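Local coordinates for uncharacterized protein (Bacteroides caccae, PDB 4L7A), which is of unknown function but is probably a zinc-dependent peptidase of the metallopeptidase clan that uses an HExxH helix, at residues A[63-68]-A[132-137]; A[158-161]-A[167-170]. All coordinates share one frame; numbering follows the deposited sequence.

Contact 1 of 2, residues A[63-68]-A[132-137]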
ATOM      1  N   VAL A  63     -15.888  -2.104  -8.329  1.00 21.73           N
ATOM      2  CA  VAL A  63     -16.166  -3.395  -7.755  1.00 21.45           C
ATOM      3  C   VAL A  63     -14.926  -4.290  -7.819  1.00 21.78           C
ATOM      4  O   VAL A  63     -14.581  -4.990  -6.833  1.00 21.37           O
ATOM      5  CB  VAL A  63     -17.331  -4.079  -8.495  1.00 21.53           C
ATOM      6  CG1 VAL A  63     -17.559  -5.479  -7.958  1.00 21.65           C
ATOM      7  CG2 VAL A  63     -18.605  -3.274  -8.342  1.00 21.82           C
ATOM      8  N   LYS A  64     -14.249  -4.289  -8.967  1.00 22.11           N
ATOM      9  CA  LYS A  64     -13.056  -5.116  -9.134  1.00 22.84           C
ATOM     10  C   LYS A  64     -12.008  -4.691  -8.158  1.00 21.52           C
ATOM     11  O   LYS A  64     -11.453  -5.527  -7.460  1.00 21.98           O
ATOM     12  CB  LYS A  64     -12.507  -5.005 -10.544  1.00 24.50           C
ATOM     13  CG  LYS A  64     -13.470  -5.612 -11.542  1.00 26.16           C
ATOM     14  CD  LYS A  64     -12.867  -5.770 -12.909  1.00 28.96           C
ATOM     15  CE  LYS A  64     -13.952  -6.070 -13.896  1.00 32.94           C
ATOM     16  NZ  LYS A  64     -13.310  -6.240 -15.189  1.00 37.39           N
ATOM     17  N   LEU A  65     -11.783  -3.385  -8.065  1.00 20.80           N
ATOM     18  CA  LEU A  65     -10.765  -2.858  -7.148  1.00 22.27           C
ATOM     19  C   LEU A  65     -11.081  -3.111  -5.677  1.00 22.53           C
ATOM     20  O   LEU A  65     -10.193  -3.463  -4.923  1.00 20.27           O
ATOM     21  CB  LEU A  65     -10.557  -1.375  -7.355  1.00 23.02           C
ATOM     22  CG  LEU A  65      -9.666  -1.116  -8.538  1.00 25.00           C
ATOM     23  CD1 LEU A  65      -9.759   0.349  -8.929  1.00 26.64           C
ATOM     24  CD2 LEU A  65      -8.215  -1.454  -8.159  1.00 24.67           C
ATOM     25  N   ALA A  66     -12.355  -2.996  -5.283  1.00 20.53           N
ATOM     26  CA  ALA A  66     -12.704  -3.305  -3.911  1.00 20.83           C
ATOM     27  C   ALA A  66     -12.381  -4.742  -3.589  1.00 19.17           C
ATOM     28  O   ALA A  66     -11.949  -5.039  -2.482  1.00 20.34           O
ATOM     29  CB  ALA A  66     -14.143  -3.050  -3.660  1.00 22.48           C
ATOM     30  N   LYS A  67     -12.553  -5.637  -4.526  1.00 19.54           N
ATOM     31  CA  LYS A  67     -12.264  -7.058  -4.267  1.00 20.52           C
ATOM     32  C   LYS A  67     -10.756  -7.368  -4.324  1.00 20.45           C
ATOM     33  O   LYS A  67     -10.258  -8.233  -3.576  1.00 20.80           O
ATOM     34  CB  LYS A  67     -12.983  -7.972  -5.262  1.00 21.71           C
ATOM     35  CG  LYS A  67     -14.491  -7.948  -5.156  1.00 22.66           C
ATOM     36  CD  LYS A  67     -15.114  -9.119  -5.878  1.00 24.20           C
ATOM     37  CE  LYS A  67     -16.648  -9.207  -5.599  1.00 24.98           C
ATOM     38  NZ  LYS A  67     -17.193 -10.337  -6.360  1.00 26.63           N
ATOM     39  N   ILE A  68     -10.040  -6.700  -5.225  1.00 19.66           N
ATOM     40  CA  ILE A  68      -8.596  -6.892  -5.338  1.00 20.06           C
ATOM     41  C   ILE A  68      -7.883  -6.375  -4.075  1.00 21.16           C
ATOM     42  O   ILE A  68      -6.967  -7.037  -3.523  1.00 19.37           O
ATOM     43  CB  ILE A  68      -8.091  -6.252  -6.611  1.00 20.29           C
ATOM     44  CG1 ILE A  68      -8.660  -7.066  -7.792  1.00 20.52           C
ATOM     45  CG2 ILE A  68      -6.588  -6.251  -6.665  1.00 20.03           C
ATOM     46  CD1 ILE A  68      -8.337  -6.492  -9.173  1.00 20.86           C
ATOM     47  N   ASP A 132       3.354  -5.779 -11.019  1.00 23.54           N
ATOM     48  CA  ASP A 132       4.245  -4.586 -10.900  1.00 24.75           C
ATOM     49  C   ASP A 132       3.504  -3.267 -10.972  1.00 24.79           C
ATOM     50  O   ASP A 132       3.864  -2.311 -10.259  1.00 22.84           O
ATOM     51  CB  ASP A 132       5.348  -4.576 -11.954  1.00 27.56           C
ATOM     52  CG  ASP A 132       6.377  -5.671 -11.748  1.00 28.73           C
ATOM     53  OD1 ASP A 132       6.436  -6.279 -10.649  1.00 30.09           O
ATOM     54  OD2 ASP A 132       7.135  -5.906 -12.722  1.00 31.82           O
ATOM     55  N   ARG A 133       2.462  -3.198 -11.801  1.00 24.06           N
ATOM     56  CA  ARG A 133       1.763  -1.914 -11.954  1.00 25.85           C
ATOM     57  C   ARG A 133       0.844  -1.603 -10.775  1.00 23.73           C
ATOM     58  O   ARG A 133       0.785  -0.445 -10.323  1.00 22.86           O
ATOM     59  CB  ARG A 133       0.949  -1.893 -13.251  1.00 29.56           C
ATOM     60  CG  ARG A 133       1.729  -2.066 -14.552  1.00 34.78           C
ATOM     61  CD  ARG A 133       2.451  -0.822 -14.977  1.00 36.59           C
ATOM     62  NE  ARG A 133       3.564  -0.627 -14.088  1.00 42.18           N
ATOM     63  CZ  ARG A 133       4.797  -1.099 -14.278  1.00 46.88           C
ATOM     64  NH1 ARG A 133       5.133  -1.755 -15.374  1.00 49.63           N
ATOM     65  NH2 ARG A 133       5.717  -0.873 -13.351  1.00 49.05           N
HETATM   66  N   MSE A 134       0.137  -2.623 -10.264  1.00 21.42           N
HETATM   67  CA  MSE A 134      -0.715  -2.475  -9.063  1.00 21.01           C
HETATM   68  C   MSE A 134       0.112  -2.081  -7.840  1.00 18.78           C
HETATM   69  O   MSE A 134      -0.291  -1.269  -7.006  1.00 19.63           O
HETATM   70  CB  MSE A 134      -1.514  -3.745  -8.748  1.00 21.71           C
HETATM   71  CG  MSE A 134      -2.416  -4.124  -9.881  1.00 25.67           C
HETATM   72 SE   MSE A 134      -3.824  -2.788 -10.199  0.75 30.60          SE
HETATM   73  CE  MSE A 134      -4.974  -3.298  -8.718  1.00 27.33           C
ATOM     74  N   ASN A 135       1.275  -2.656  -7.719  1.00 19.42           N
ATOM     75  CA  ASN A 135       2.192  -2.262  -6.621  1.00 20.43           C
ATOM     76  C   ASN A 135       2.709  -0.840  -6.851  1.00 19.43           C
ATOM     77  O   ASN A 135       2.728  -0.007  -5.933  1.00 18.94           O
ATOM     78  CB  ASN A 135       3.317  -3.272  -6.503  1.00 20.54           C
ATOM     79  CG  ASN A 135       2.865  -4.540  -5.848  1.00 22.90           C
ATOM     80  OD1 ASN A 135       1.893  -4.526  -5.083  1.00 23.99           O
ATOM     81  ND2 ASN A 135       3.601  -5.649  -6.069  1.00 25.82           N
ATOM     82  N   GLU A 136       3.084  -0.547  -8.073  1.00 19.62           N
ATOM     83  CA  GLU A 136       3.612   0.794  -8.323  1.00 23.14           C
ATOM     84  C   GLU A 136       2.515   1.868  -8.042  1.00 21.82           C
ATOM     85  O   GLU A 136       2.792   2.830  -7.401  1.00 22.91           O
ATOM     86  CB  GLU A 136       4.149   0.904  -9.735  1.00 26.12           C
ATOM     87  CG  GLU A 136       4.720   2.243 -10.090  1.00 31.02           C
ATOM     88  CD  GLU A 136       4.898   2.440 -11.635  1.00 36.08           C
ATOM     89  OE1 GLU A 136       4.820   1.476 -12.437  1.00 39.18           O
ATOM     90  OE2 GLU A 136       5.124   3.583 -12.043  1.00 42.54           O
ATOM     91  N   TYR A 137       1.289   1.668  -8.501  1.00 20.10           N
ATOM     92  CA  TYR A 137       0.295   2.682  -8.418  1.00 20.36           C
ATOM     93  C   TYR A 137      -0.319   2.814  -7.027  1.00 19.07           C
ATOM     94  O   TYR A 137      -0.729   3.896  -6.654  1.00 18.20           O
ATOM     95  CB  TYR A 137      -0.867   2.348  -9.388  1.00 21.96           C
ATOM     96  CG  TYR A 137      -0.531   2.310 -10.853  1.00 25.05           C
ATOM     97  CD1 TYR A 137       0.459   3.128 -11.390  1.00 27.59           C
ATOM     98  CD2 TYR A 137      -1.211   1.446 -11.726  1.00 28.12           C
ATOM     99  CE1 TYR A 137       0.776   3.083 -12.763  1.00 31.12           C
ATOM    100  CE2 TYR A 137      -0.894   1.398 -13.105  1.00 30.32           C
ATOM    101  CZ  TYR A 137       0.083   2.232 -13.606  1.00 31.21           C
ATOM    102  OH  TYR A 137       0.419   2.187 -14.945  1.00 36.98           O
TER
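The terminal methyl of Met-134, a selenomethionine, rests against two aliphatic side chains of helix 59-81 and makes all the close contact between residues 63-68 and 132-137. Its CE lies 3.8 Å from Leu-65 CD2 and 3.9 Å from Ile-68 CG2, so that one methyl touches one branch of each partner, while SE stands back at 5.0 Å from Leu-65 CD2. The chain of Met-134 does not reach out straight: it bends at chi2 and again at chi3 (-77°), which turns CE onto a methyl of each partner. Against Leu-65 the approach is slanting; against Ile-68 the two side chains meet at about a right angle. In Ile-68 the branch used is CG2, placed anti to the backbone N, whereas CG1 lies anti to the carbonyl carbon (chi1 -68°) and carries CD1 to 4.7 Å from CE of Met-134. Leu-65 and Ile-68, three residues apart, fall on one side of their helix, and both can therefore meet Met-134. The receiving helix has further neighbours, with Ala-66 against Phe-23 and Trp-26 of helix 17-35. Helix 131-153 carries the HExxH sequence of the Peptidase_MA clan further along, so this contact lies nearer its start than the presumed zinc-binding turns. The contact is apolar and buried, with no hydrogen bond between the segments. On the 132-137 side, away from the interface, Arg-133 and Glu-136 form a salt bridge in which NH2 and NE both reach Glu-136 OE1, each with weak hydrogen-bond geometry.

Contact 2 of 2, residues A[158-161]-A[167-170]; sequences VDYD and NYTP
Tyr-168 runs its ring out beside the backbone of Asp-161 and brings its hydroxyl up to the ring of Tyr-160. The carbonyl O of Asp-161 sits at the edge of the Tyr-168 ring, near its plane, 4.1 Å from CE2. The phenol end goes further: OH of Tyr-168 stands 4.2 Å from CE1 of Tyr-160. The aromatic groups therefore do not stack; the hydroxyl of Tyr-168 comes obliquely to the Tyr-160 ring, and the hydroxyl oxygens of Tyr-160 and Tyr-168 remain 5.6 Å apart.

With no direct hydrogen bond between the segments, a water makes the polar link. It donates to Tyr-168 OH at 2.8 Å and to the backbone O of Tyr-160 at 2.5 Å, the latter so short that the exact length is doubtful. Tyr-168 OH has a second partner in Asp-198 OD2, and Tyr-160 OH bonds to OD1 of the same carboxylate, so the two phenols meet one acidic group through different oxygens. Asp-198 thus joins two tyrosines distant from it in sequence, and the pair of bonds would be expected to fix the rotation of its carboxylate. In Tyr-160, CG anti to the backbone N (chi1 -172°) carries the ring to Asp-198 and to helices 195-208 and 211-244. Asp-161 looks elsewhere, its OD1 bonded to Tyr-156 OH.

The short helix 160-163 and the loop leading on to helix 178-181 are thus drawn together over helix 195-208, where Tyr-160 rests on Ile-199 and Val-202 and Tyr-168 on Pro-195, and Tyr-160 also touches Lys-232, Met-235 and Val-236 of helix 211-244.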
ATOM      1  N   VAL A 158      14.686   2.573  18.789  1.00 29.44           N
ATOM      2  CA  VAL A 158      15.402   3.808  18.557  1.00 30.83           C
ATOM      3  C   VAL A 158      16.728   3.556  17.882  1.00 29.46           C
ATOM      4  O   VAL A 158      17.213   4.414  17.158  1.00 31.03           O
ATOM      5  CB  VAL A 158      15.646   4.621  19.869  1.00 34.05           C
ATOM      6  CG1 VAL A 158      14.319   5.015  20.477  1.00 35.20           C
ATOM      7  CG2 VAL A 158      16.479   3.841  20.890  1.00 34.40           C
ATOM      8  N   ASP A 159      17.318   2.395  18.108  1.00 28.35           N
ATOM      9  CA  ASP A 159      18.586   2.083  17.429  1.00 29.21           C
ATOM     10  C   ASP A 159      18.516   2.050  15.886  1.00 26.30           C
ATOM     11  O   ASP A 159      19.543   2.186  15.252  1.00 26.10           O
ATOM     12  CB  ASP A 159      19.166   0.769  17.945  1.00 31.77           C
ATOM     13  CG  ASP A 159      19.787   0.884  19.350  1.00 34.75           C
ATOM     14  OD1 ASP A 159      19.980   1.997  19.914  1.00 35.61           O
ATOM     15  OD2 ASP A 159      20.104  -0.187  19.874  1.00 37.64           O
ATOM     16  N   TYR A 160      17.329   1.918  15.286  1.00 24.14           N
ATOM     17  CA  TYR A 160      17.191   1.921  13.825  1.00 23.23           C
ATOM     18  C   TYR A 160      17.730   3.213  13.287  1.00 23.94           C
ATOM     19  O   TYR A 160      18.424   3.229  12.249  1.00 21.94           O
ATOM     20  CB  TYR A 160      15.718   1.764  13.377  1.00 23.44           C
ATOM     21  CG  TYR A 160      15.533   1.577  11.912  1.00 23.33           C
ATOM     22  CD1 TYR A 160      15.504   2.661  11.057  1.00 24.45           C
ATOM     23  CD2 TYR A 160      15.371   0.308  11.367  1.00 22.87           C
ATOM     24  CE1 TYR A 160      15.352   2.465   9.689  1.00 23.94           C
ATOM     25  CE2 TYR A 160      15.190   0.108  10.043  1.00 22.05           C
ATOM     26  CZ  TYR A 160      15.194   1.172   9.201  1.00 23.69           C
ATOM     27  OH  TYR A 160      15.028   0.948   7.864  1.00 23.21           O
ATOM     28  N   ASP A 161      17.397   4.289  13.983  1.00 24.73           N
ATOM     29  CA  ASP A 161      17.759   5.618  13.566  1.00 26.98           C
ATOM     30  C   ASP A 161      19.243   5.818  13.471  1.00 29.17           C
ATOM     31  O   ASP A 161      19.690   6.646  12.692  1.00 30.74           O
ATOM     32  CB  ASP A 161      17.212   6.631  14.552  1.00 29.02           C
ATOM     33  CG  ASP A 161      15.694   6.715  14.533  1.00 29.34           C
ATOM     34  OD1 ASP A 161      15.005   5.943  13.864  1.00 32.32           O
ATOM     35  OD2 ASP A 161      15.138   7.556  15.230  1.00 35.49           O
ATOM     36  N   ASN A 167      23.721  10.041   6.910  1.00 28.70           N
ATOM     37  CA  ASN A 167      23.452   9.941   5.478  1.00 27.14           C
ATOM     38  C   ASN A 167      22.044  10.331   5.037  1.00 27.29           C
ATOM     39  O   ASN A 167      21.755  10.269   3.845  1.00 25.49           O
ATOM     40  CB  ASN A 167      23.763   8.512   5.021  1.00 26.90           C
ATOM     41  CG  ASN A 167      25.232   8.245   5.002  1.00 27.35           C
ATOM     42  OD1 ASN A 167      25.983   9.129   4.736  1.00 30.84           O
ATOM     43  ND2 ASN A 167      25.645   7.050   5.326  1.00 26.18           N
ATOM     44  N   TYR A 168      21.196  10.745   5.979  1.00 25.27           N
ATOM     45  CA  TYR A 168      19.856  11.175   5.650  1.00 25.95           C
ATOM     46  C   TYR A 168      19.868  12.568   5.004  1.00 27.82           C
ATOM     47  O   TYR A 168      20.695  13.376   5.316  1.00 27.57           O
ATOM     48  CB  TYR A 168      18.977  11.189   6.907  1.00 23.82           C
ATOM     49  CG  TYR A 168      18.577   9.790   7.361  1.00 23.00           C
ATOM     50  CD1 TYR A 168      17.638   9.063   6.654  1.00 21.79           C
ATOM     51  CD2 TYR A 168      19.182   9.182   8.432  1.00 24.52           C
ATOM     52  CE1 TYR A 168      17.266   7.798   7.033  1.00 21.76           C
ATOM     53  CE2 TYR A 168      18.827   7.856   8.838  1.00 24.15           C
ATOM     54  CZ  TYR A 168      17.870   7.182   8.114  1.00 22.43           C
ATOM     55  OH  TYR A 168      17.482   5.928   8.459  1.00 22.92           O
ATOM     56  N   THR A 169      18.919  12.830   4.124  1.00 27.73           N
ATOM     57  CA  THR A 169      18.739  14.182   3.558  1.00 28.53           C
ATOM     58  C   THR A 169      17.266  14.560   3.686  1.00 27.79           C
ATOM     59  O   THR A 169      16.489  14.330   2.764  1.00 27.31           O
ATOM     60  CB  THR A 169      19.241  14.266   2.100  1.00 28.10           C
ATOM     61  OG1 THR A 169      18.586  13.280   1.292  1.00 28.97           O
ATOM     62  CG2 THR A 169      20.752  14.045   2.058  1.00 26.92           C
ATOM     63  N   PRO A 170      16.858  15.076   4.870  1.00 28.00           N
ATOM     64  CA  PRO A 170      15.428  15.338   5.122  1.00 27.83           C
ATOM     65  C   PRO A 170      14.865  16.300   4.080  1.00 25.83           C
ATOM     66  O   PRO A 170      13.771  16.131   3.659  1.00 25.96           O
ATOM     67  CB  PRO A 170      15.377  15.954   6.530  1.00 29.14           C
ATOM     68  CG  PRO A 170      16.742  15.702   7.152  1.00 31.24           C
ATOM     69  CD  PRO A 170      17.712  15.326   6.044  1.00 31.00           C
TER
HETATM   70  O   HOH W   1      19.183   4.383  10.118  1.00 28.79           O

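How the contacts relate
Contact 1 and contact 2 lie on opposite sides of the chain's centre, with their own centres 32 Å apart and their nearest atoms about 19 Å apart, so neither touches the other. They follow in series: contact 1 closes on helix 131-153 before contact 2 opens at residues 158-161, just after that helix ends. Helix 131-153 and helix 160-163 are consecutive in the chain, and the former carries contact 1 near its start and the HExxH sequence further on, before the chain reaches contact 2. Both contacts lie in the putative metallo-peptidase region: one joins helices in its interior, the other ties a loop to a short helix at its periphery.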